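Long-range contacts in actin binding protein family protein (Entamoeba histolytica HM-1:IMSS, PDB 6K2F), which probably binds monomeric actin through its ADF-homology domains and so restrains filament assembly, this chain being the N-terminal one of those domains: residues N20-Q25 / I64-E69; K54-G59 / L83-D88. One frame throughout, in Å; residues are numbered along the deposited sequence.

Contact 1: N20-Q25 / I64-E69; sequences NGRFIQ and ILFRTE
Phe23 and Ile24 pair with Phe66 and Leu65 where two antiparallel strands of the central sheet of the ADF-homology fold run side by side. Ile24 and Leu65 form the hydrogen-bonded pair: Leu65 N donates to Ile24 O over 2.8 Å and Ile24 N to Leu65 O in return. Phe23/Phe66 and Gln25/Ile64 are non-hydrogen-bonded pairs, with side chains on the sheet face covered by helix 45-49 and the chain after it. There the two phenyl rings, with planes 23° apart, are slid past each other, touching mainly through Phe23 CD2 and Phe66 CE2, while Ile64 CG2 packs against Phe23 CD1.

Beyond the paired residues the packing becomes ionic. The backbone bond from Arg67 N to Arg22 O extends the pairing, next to a classic bulge in which Arg22 and Phe23 both oppose Glu39. Arg22, bent at chi2 and chi3, lays CG and CD over one face of the Phe66 ring, with CD 4.0 Å from the ring centroid. The bends carry its guanidinium to a salt bridge, where Arg22 NH1 (2.8 Å) and NH2 (2.9 Å) grip Glu69 OE2 end-on; NH1 also reaches Arg67 O from above that carbonyl's plane. Arg67 comes across nearly at a right angle and holds Gly21 O side-on, the NE bond being 2.8 Å long and fairly straight (163°), the NH2 bond longer. The two guanidiniums stack with centres 4.1 Å apart.

Asp48 takes Arg22 NE in a second salt bridge, Thr42 O accepts from NH2, and Tyr78 adds a cation-pi contact to Arg67. Glu69 and Asp48 bind the edge of Arg22, Gly21 O that of Arg67, and the groups meet face to face between them. Together they probably stabilise the stack, and the bonds fix each guanidinium's rotation.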
ATOM      1  N   ASN A  20      -3.220   1.129  -5.589  1.00 18.70           N
ATOM      2  CA  ASN A  20      -1.774   0.765  -5.618  1.00 25.24           C
ATOM      3  C   ASN A  20      -0.936   1.787  -4.843  1.00 26.18           C
ATOM      4  O   ASN A  20       0.247   1.961  -5.146  1.00 28.50           O
ATOM      5  CB  ASN A  20      -1.226   0.601  -7.038  1.00 24.87           C
ATOM      6  CG  ASN A  20      -1.375   1.840  -7.899  1.00 28.03           C
ATOM      7  OD1 ASN A  20      -1.990   2.830  -7.491  1.00 30.03           O
ATOM      8  ND2 ASN A  20      -0.827   1.782  -9.101  1.00 29.92           N
ATOM      9  N   GLY A  21      -1.511   2.360  -3.811  1.00 16.71           N
ATOM     10  CA  GLY A  21      -0.834   3.265  -2.866  1.00 15.73           C
ATOM     11  C   GLY A  21      -1.761   3.480  -1.700  1.00 14.70           C
ATOM     12  O   GLY A  21      -2.930   3.048  -1.797  1.00 16.56           O
ATOM     13  N   ARG A  22      -1.300   4.161  -0.662  1.00 14.16           N
ATOM     14  CA  ARG A  22      -2.109   4.330   0.559  1.00 13.21           C
ATOM     15  C   ARG A  22      -2.576   5.776   0.709  1.00 11.10           C
ATOM     16  O   ARG A  22      -3.743   5.974   1.090  1.00 13.64           O
ATOM     17  CB  ARG A  22      -1.326   3.865   1.783  1.00 12.88           C
ATOM     18  CG  ARG A  22      -2.120   4.010   3.073  1.00 13.10           C
ATOM     19  CD  ARG A  22      -3.405   3.192   3.119  1.00 15.43           C
ATOM     20  NE  ARG A  22      -3.117   1.771   3.171  1.00 15.52           N
ATOM     21  CZ  ARG A  22      -4.017   0.808   3.102  1.00 17.09           C
ATOM     22  NH1 ARG A  22      -5.301   1.083   2.939  1.00 17.92           N
ATOM     23  NH2 ARG A  22      -3.629  -0.454   3.159  1.00 18.58           N
ATOM     24  N   PHE A  23      -1.689   6.762   0.590  1.00 11.75           N
ATOM     25  CA  PHE A  23      -2.155   8.137   0.832  1.00 11.51           C
ATOM     26  C   PHE A  23      -1.386   9.167   0.018  1.00 10.82           C
ATOM     27  O   PHE A  23      -0.284   8.926  -0.448  1.00 13.03           O
ATOM     28  CB  PHE A  23      -2.160   8.451   2.327  1.00 12.19           C
ATOM     29  CG  PHE A  23      -0.850   8.530   3.057  1.00 12.43           C
ATOM     30  CD1 PHE A  23      -0.059   9.658   2.998  1.00 14.56           C
ATOM     31  CD2 PHE A  23      -0.505   7.539   3.958  1.00 14.76           C
ATOM     32  CE1 PHE A  23       1.068   9.764   3.789  1.00 15.17           C
ATOM     33  CE2 PHE A  23       0.623   7.654   4.755  1.00 16.30           C
ATOM     34  CZ  PHE A  23       1.409   8.764   4.665  1.00 16.11           C
ATOM     35  N   ILE A  24      -2.044  10.307  -0.099  1.00 10.80           N
ATOM     36  CA  ILE A  24      -1.521  11.505  -0.801  1.00 12.53           C
ATOM     37  C   ILE A  24      -1.578  12.652   0.188  1.00 11.44           C
ATOM     38  O   ILE A  24      -2.629  12.899   0.752  1.00 13.16           O
ATOM     39  CB  ILE A  24      -2.340  11.828  -2.057  1.00 14.76           C
ATOM     40  CG1 ILE A  24      -2.371  10.643  -3.021  1.00 15.66           C
ATOM     41  CG2 ILE A  24      -1.804  13.097  -2.703  1.00 15.15           C
ATOM     42  CD1 ILE A  24      -3.444  10.751  -4.103  1.00 20.71           C
ATOM     43  N   GLN A  25      -0.447  13.281   0.435  1.00 12.88           N
ATOM     44  CA  GLN A  25      -0.406  14.510   1.250  1.00 11.46           C
ATOM     45  C   GLN A  25      -0.535  15.664   0.276  1.00 11.93           C
ATOM     46  O   GLN A  25       0.120  15.597  -0.801  1.00 14.81           O
ATOM     47  CB  GLN A  25       0.885  14.638   2.039  1.00 13.09           C
ATOM     48  CG  GLN A  25       0.898  15.853   2.962  1.00 15.85           C
ATOM     49  CD  GLN A  25       2.172  15.871   3.763  1.00 18.25           C
ATOM     50  OE1 GLN A  25       3.213  15.416   3.304  1.00 16.51           O
ATOM     51  NE2 GLN A  25       2.091  16.408   4.960  1.00 15.61           N
ATOM     52  N   ILE A  64      -4.228  14.994   4.258  1.00 11.06           N
ATOM     53  CA  ILE A  64      -3.850  13.611   3.857  1.00 13.23           C
ATOM     54  C   ILE A  64      -5.110  12.927   3.348  1.00 14.59           C
ATOM     55  O   ILE A  64      -6.091  12.879   4.072  1.00 13.22           O
ATOM     56  CB  ILE A  64      -3.290  12.766   5.012  1.00 15.60           C
ATOM     57  CG1 ILE A  64      -2.179  13.461   5.797  1.00 22.31           C
ATOM     58  CG2 ILE A  64      -2.860  11.414   4.449  1.00 16.73           C
ATOM     59  CD1 ILE A  64      -0.898  13.488   5.090  1.00 22.15           C
ATOM     60  N   LEU A  65      -5.078  12.466   2.104  1.00 13.61           N
ATOM     61  CA  LEU A  65      -6.135  11.606   1.539  1.00 12.37           C
ATOM     62  C   LEU A  65      -5.693  10.169   1.761  1.00 10.57           C
ATOM     63  O   LEU A  65      -4.709   9.762   1.147  1.00 12.52           O
ATOM     64  CB  LEU A  65      -6.324  11.935   0.064  1.00 13.44           C
ATOM     65  CG  LEU A  65      -6.603  13.398  -0.227  1.00 19.69           C
ATOM     66  CD1 LEU A  65      -6.716  13.637  -1.713  1.00 19.72           C
ATOM     67  CD2 LEU A  65      -7.848  13.851   0.499  1.00 24.28           C
ATOM     68  N   PHE A  66      -6.342   9.491   2.689  1.00 13.04           N
ATOM     69  CA  PHE A  66      -5.884   8.185   3.201  1.00 14.55           C
ATOM     70  C   PHE A  66      -6.895   7.119   2.763  1.00 11.80           C
ATOM     71  O   PHE A  66      -8.056   7.135   3.147  1.00 12.83           O
ATOM     72  CB  PHE A  66      -5.729   8.246   4.712  1.00 12.10           C
ATOM     73  CG  PHE A  66      -4.961   7.087   5.281  1.00 12.24           C
ATOM     74  CD1 PHE A  66      -5.598   5.879   5.490  1.00 12.47           C
ATOM     75  CD2 PHE A  66      -3.625   7.218   5.635  1.00 10.55           C
ATOM     76  CE1 PHE A  66      -4.910   4.811   6.030  1.00 13.51           C
ATOM     77  CE2 PHE A  66      -2.926   6.127   6.133  1.00 13.83           C
ATOM     78  CZ  PHE A  66      -3.573   4.935   6.339  1.00 12.07           C
ATOM     79  N   ARG A  67      -6.424   6.172   1.990  1.00 11.09           N
ATOM     80  CA  ARG A  67      -7.292   5.133   1.387  1.00 12.43           C
ATOM     81  C   ARG A  67      -7.650   4.075   2.434  1.00 13.23           C
ATOM     82  O   ARG A  67      -6.751   3.577   3.108  1.00 15.11           O
ATOM     83  CB  ARG A  67      -6.581   4.495   0.197  1.00 13.27           C
ATOM     84  CG  ARG A  67      -7.476   3.560  -0.600  1.00 14.47           C
ATOM     85  CD  ARG A  67      -6.769   2.909  -1.776  1.00 15.79           C
ATOM     86  NE  ARG A  67      -5.548   2.230  -1.369  1.00 16.39           N
ATOM     87  CZ  ARG A  67      -5.472   1.068  -0.734  1.00 19.11           C
ATOM     88  NH1 ARG A  67      -6.568   0.403  -0.408  1.00 20.06           N
ATOM     89  NH2 ARG A  67      -4.293   0.557  -0.428  1.00 19.10           N
ATOM     90  N   THR A  68      -8.930   3.755   2.567  1.00 13.07           N
ATOM     91  CA  THR A  68      -9.392   2.668   3.458  1.00 13.87           C
ATOM     92  C   THR A  68      -9.315   1.339   2.714  1.00 14.40           C
ATOM     93  O   THR A  68      -8.939   1.303   1.527  1.00 17.27           O
ATOM     94  CB  THR A  68     -10.820   2.881   3.980  1.00 14.68           C
ATOM     95  OG1 THR A  68     -11.770   2.585   2.954  1.00 17.12           O
ATOM     96  CG2 THR A  68     -11.023   4.281   4.515  1.00 17.32           C
ATOM     97  N   GLU A  69      -9.742   0.247   3.365  1.00 17.76           N
ATOM     98  CA  GLU A  69      -9.862  -1.095   2.736  1.00 18.55           C
ATOM     99  C   GLU A  69     -11.268  -1.342   2.187  1.00 17.95           C
ATOM    100  O   GLU A  69     -11.514  -2.438   1.672  1.00 22.27           O
ATOM    101  CB  GLU A  69      -9.515  -2.168   3.763  1.00 24.08           C
ATOM    102  CG  GLU A  69      -8.045  -2.201   4.123  1.00 32.49           C
ATOM    103  CD  GLU A  69      -7.140  -2.364   2.918  1.00 41.84           C
ATOM    104  OE1 GLU A  69      -7.325  -3.332   2.157  1.00 35.27           O
ATOM    105  OE2 GLU A  69      -6.309  -1.485   2.705  1.00 32.58           O
TER

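Contact 2: K54-G59 / L83-D88; sequences KYLVEG and LAYIPD
Leu56 to Gly59 pass alongside Tyr85 and Pro87 as an irregular loop beside a strand end, the CA atoms of Leu56 and Tyr85 lying 7.7 Å apart and those of Gly59 and Pro87 5.6 Å. Tyr85 does most of the bridging. With CG anti to the backbone N (chi1 171°), its ring stands out from the strand and carries the hydroxyl to the loop backbone, where Gly59 N donates to Tyr85 OH over 3.0 Å in a nearly straight bond of 166°. Val57 O lies at the ring edge, 3.4 Å from Tyr85 CE2, and Glu58 CA also packs close to the hydroxyl. Nearer the strand, Leu56 CD2 rests against Tyr85 CB at 3.9 Å, while Phe123 meets the tyrosine ring edge-to-face. Pro87 CD sits over the centre of one ring face, and Pro87 CG touches Gly59 C at 3.5 Å, so proline and tyrosine together contact the backbone of Gly59. The carboxylate of Glu58 is engaged in a salt bridge by Arg89, directly after segment 83-88. This is a tyrosine side chain capturing a loop amide: it ties the connection between helix 45-49 and strand 62-68 to the end of strand 77-85 in the ADF-homology fold.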
ATOM      1  N   LYS A  54       5.006  10.605   9.895  1.00 17.88           N
ATOM      2  CA  LYS A  54       6.312  10.892   9.252  1.00 20.50           C
ATOM      3  C   LYS A  54       6.197  12.059   8.254  1.00 18.38           C
ATOM      4  O   LYS A  54       7.236  12.624   7.887  1.00 21.46           O
ATOM      5  CB  LYS A  54       6.793   9.675   8.458  1.00 30.62           C
ATOM      6  CG  LYS A  54       7.177   8.436   9.253  1.00 48.17           C
ATOM      7  CD  LYS A  54       7.857   7.395   8.365  1.00 72.45           C
ATOM      8  CE  LYS A  54       8.747   6.417   9.107  1.00102.04           C
ATOM      9  NZ  LYS A  54       7.956   5.405   9.845  1.00 97.36           N
ATOM     10  N   TYR A  55       4.987  12.393   7.803  1.00 16.29           N
ATOM     11  CA  TYR A  55       4.752  13.385   6.733  1.00 14.55           C
ATOM     12  C   TYR A  55       4.258  14.720   7.274  1.00 14.88           C
ATOM     13  O   TYR A  55       4.500  15.724   6.623  1.00 16.13           O
ATOM     14  CB  TYR A  55       3.724  12.815   5.763  1.00 14.67           C
ATOM     15  CG  TYR A  55       4.307  11.746   4.878  1.00 15.42           C
ATOM     16  CD1 TYR A  55       4.395  10.430   5.294  1.00 15.14           C
ATOM     17  CD2 TYR A  55       4.819  12.052   3.634  1.00 18.27           C
ATOM     18  CE1 TYR A  55       4.966   9.450   4.496  1.00 15.13           C
ATOM     19  CE2 TYR A  55       5.363  11.077   2.807  1.00 20.61           C
ATOM     20  CZ  TYR A  55       5.423   9.763   3.233  1.00 18.16           C
ATOM     21  OH  TYR A  55       5.981   8.819   2.413  1.00 20.57           O
ATOM     22  N   LEU A  56       3.607  14.738   8.428  1.00 15.50           N
ATOM     23  CA  LEU A  56       3.141  16.026   8.990  1.00 16.19           C
ATOM     24  C   LEU A  56       4.344  16.881   9.382  1.00 15.34           C
ATOM     25  O   LEU A  56       5.405  16.353   9.798  1.00 17.62           O
ATOM     26  CB  LEU A  56       2.200  15.781  10.170  1.00 13.70           C
ATOM     27  CG  LEU A  56       0.943  14.959   9.855  1.00 14.91           C
ATOM     28  CD1 LEU A  56       0.074  14.777  11.092  1.00 18.80           C
ATOM     29  CD2 LEU A  56       0.126  15.600   8.735  1.00 15.34           C
ATOM     30  N   VAL A  57       4.207  18.185   9.216  1.00 15.13           N
ATOM     31  CA  VAL A  57       5.252  19.153   9.626  1.00 14.57           C
ATOM     32  C   VAL A  57       4.636  20.045  10.700  1.00 13.26           C
ATOM     33  O   VAL A  57       3.619  20.671  10.434  1.00 13.85           O
ATOM     34  CB  VAL A  57       5.758  19.987   8.440  1.00 20.26           C
ATOM     35  CG1 VAL A  57       6.766  21.006   8.908  1.00 20.04           C
ATOM     36  CG2 VAL A  57       6.359  19.109   7.346  1.00 24.53           C
ATOM     37  N   GLU A  58       5.206  20.049  11.898  1.00 13.99           N
ATOM     38  CA  GLU A  58       4.555  20.745  13.039  1.00 15.09           C
ATOM     39  C   GLU A  58       4.349  22.225  12.692  1.00 16.03           C
ATOM     40  O   GLU A  58       5.288  22.884  12.194  1.00 15.15           O
ATOM     41  CB  GLU A  58       5.339  20.536  14.331  1.00 17.19           C
ATOM     42  CG  GLU A  58       4.644  21.116  15.556  1.00 14.62           C
ATOM     43  CD  GLU A  58       4.842  22.596  15.803  1.00 16.27           C
ATOM     44  OE1 GLU A  58       5.823  23.184  15.267  1.00 19.45           O
ATOM     45  OE2 GLU A  58       4.087  23.164  16.626  1.00 16.36           O
ATOM     46  N   GLY A  59       3.127  22.702  12.913  1.00 13.61           N
ATOM     47  CA  GLY A  59       2.738  24.109  12.699  1.00 16.10           C
ATOM     48  C   GLY A  59       2.354  24.404  11.271  1.00 16.75           C
ATOM     49  O   GLY A  59       1.908  25.544  11.048  1.00 20.43           O
ATOM     50  N   LEU A  83      -7.911  13.503   6.132  1.00 11.96           N
ATOM     51  CA  LEU A  83      -7.241  13.928   7.380  1.00 12.23           C
ATOM     52  C   LEU A  83      -6.836  15.379   7.164  1.00 14.43           C
ATOM     53  O   LEU A  83      -6.136  15.648   6.186  1.00 14.72           O
ATOM     54  CB  LEU A  83      -6.026  13.047   7.643  1.00 14.98           C
ATOM     55  CG  LEU A  83      -6.275  11.538   7.617  1.00 15.16           C
ATOM     56  CD1 LEU A  83      -4.994  10.796   7.955  1.00 16.74           C
ATOM     57  CD2 LEU A  83      -7.395  11.131   8.552  1.00 16.38           C
ATOM     58  N   ALA A  84      -7.290  16.284   8.013  1.00 10.78           N
ATOM     59  CA  ALA A  84      -6.917  17.701   7.861  1.00 12.71           C
ATOM     60  C   ALA A  84      -6.151  18.076   9.120  1.00 11.07           C
ATOM     61  O   ALA A  84      -6.783  18.142  10.203  1.00 11.94           O
ATOM     62  CB  ALA A  84      -8.129  18.552   7.674  1.00 14.43           C
ATOM     63  N   TYR A  85      -4.844  18.279   8.970  1.00 11.81           N
ATOM     64  CA  TYR A  85      -3.960  18.722  10.071  1.00 11.54           C
ATOM     65  C   TYR A  85      -3.940  20.246  10.018  1.00 11.44           C
ATOM     66  O   TYR A  85      -3.397  20.788   9.060  1.00 12.48           O
ATOM     67  CB  TYR A  85      -2.564  18.117   9.941  1.00 12.22           C
ATOM     68  CG  TYR A  85      -1.569  18.716  10.908  1.00 11.49           C
ATOM     69  CD1 TYR A  85      -1.781  18.687  12.273  1.00 12.27           C
ATOM     70  CD2 TYR A  85      -0.425  19.345  10.458  1.00 14.13           C
ATOM     71  CE1 TYR A  85      -0.877  19.252  13.157  1.00 13.01           C
ATOM     72  CE2 TYR A  85       0.474  19.921  11.330  1.00 10.85           C
ATOM     73  CZ  TYR A  85       0.259  19.877  12.692  1.00 11.56           C
ATOM     74  OH  TYR A  85       1.150  20.473  13.547  1.00 13.83           O
ATOM     75  N   ILE A  86      -4.626  20.880  10.949  1.00 11.01           N
ATOM     76  CA  ILE A  86      -4.756  22.355  10.969  1.00 14.32           C
ATOM     77  C   ILE A  86      -4.393  22.799  12.370  1.00 12.97           C
ATOM     78  O   ILE A  86      -5.263  22.979  13.226  1.00 13.99           O
ATOM     79  CB  ILE A  86      -6.157  22.806  10.518  1.00 15.11           C
ATOM     80  CG1 ILE A  86      -6.504  22.212   9.154  1.00 16.17           C
ATOM     81  CG2 ILE A  86      -6.236  24.333  10.534  1.00 19.74           C
ATOM     82  CD1 ILE A  86      -7.927  22.461   8.733  1.00 21.43           C
ATOM     83  N   PRO A  87      -3.074  22.936  12.661  1.00 13.44           N
ATOM     84  CA  PRO A  87      -2.623  23.264  14.008  1.00 13.72           C
ATOM     85  C   PRO A  87      -3.096  24.647  14.465  1.00 15.89           C
ATOM     86  O   PRO A  87      -3.149  25.549  13.654  1.00 17.04           O
ATOM     87  CB  PRO A  87      -1.095  23.147  13.923  1.00 15.48           C
ATOM     88  CG  PRO A  87      -0.770  23.316  12.450  1.00 13.00           C
ATOM     89  CD  PRO A  87      -1.957  22.705  11.727  1.00 12.90           C
ATOM     90  N   ASP A  88      -3.418  24.785  15.747  1.00 16.07           N
ATOM     91  CA  ASP A  88      -4.031  26.005  16.326  1.00 16.13           C
ATOM     92  C   ASP A  88      -3.079  27.193  16.165  1.00 18.81           C
ATOM     93  O   ASP A  88      -3.584  28.328  16.106  1.00 19.97           O
ATOM     94  CB  ASP A  88      -4.365  25.811  17.799  1.00 17.88           C
ATOM     95  CG  ASP A  88      -5.553  24.922  18.079  1.00 25.12           C
ATOM     96  OD1 ASP A  88      -6.420  24.796  17.185  1.00 25.76           O
ATOM     97  OD2 ASP A  88      -5.616  24.401  19.212  1.00 26.33           O
TER

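In the fold
From the N terminus, the chain leaves helix 6-18, enters contact 1 at 20-25, turns through strand 32-39 and helix 45-49, and reaches the loop 54-59. It returns at 64-69 to close contact 1, so that the rest of strand 23-29, strand 32-39 and helix 45-49 lie within the closed loop. Strand 77-85 then brings 83-88 back to 54-59, closing contact 2. The segments alternate, so the two closures cross. Strands 62-68 and 77-85 are sheet neighbours, joined by the probable bond from Ile64 N to Leu83 O; Gln25 NE2 likewise reaches Tyr55 O. Together the contacts tie the middle of the sheet to the loop following helix 45-49.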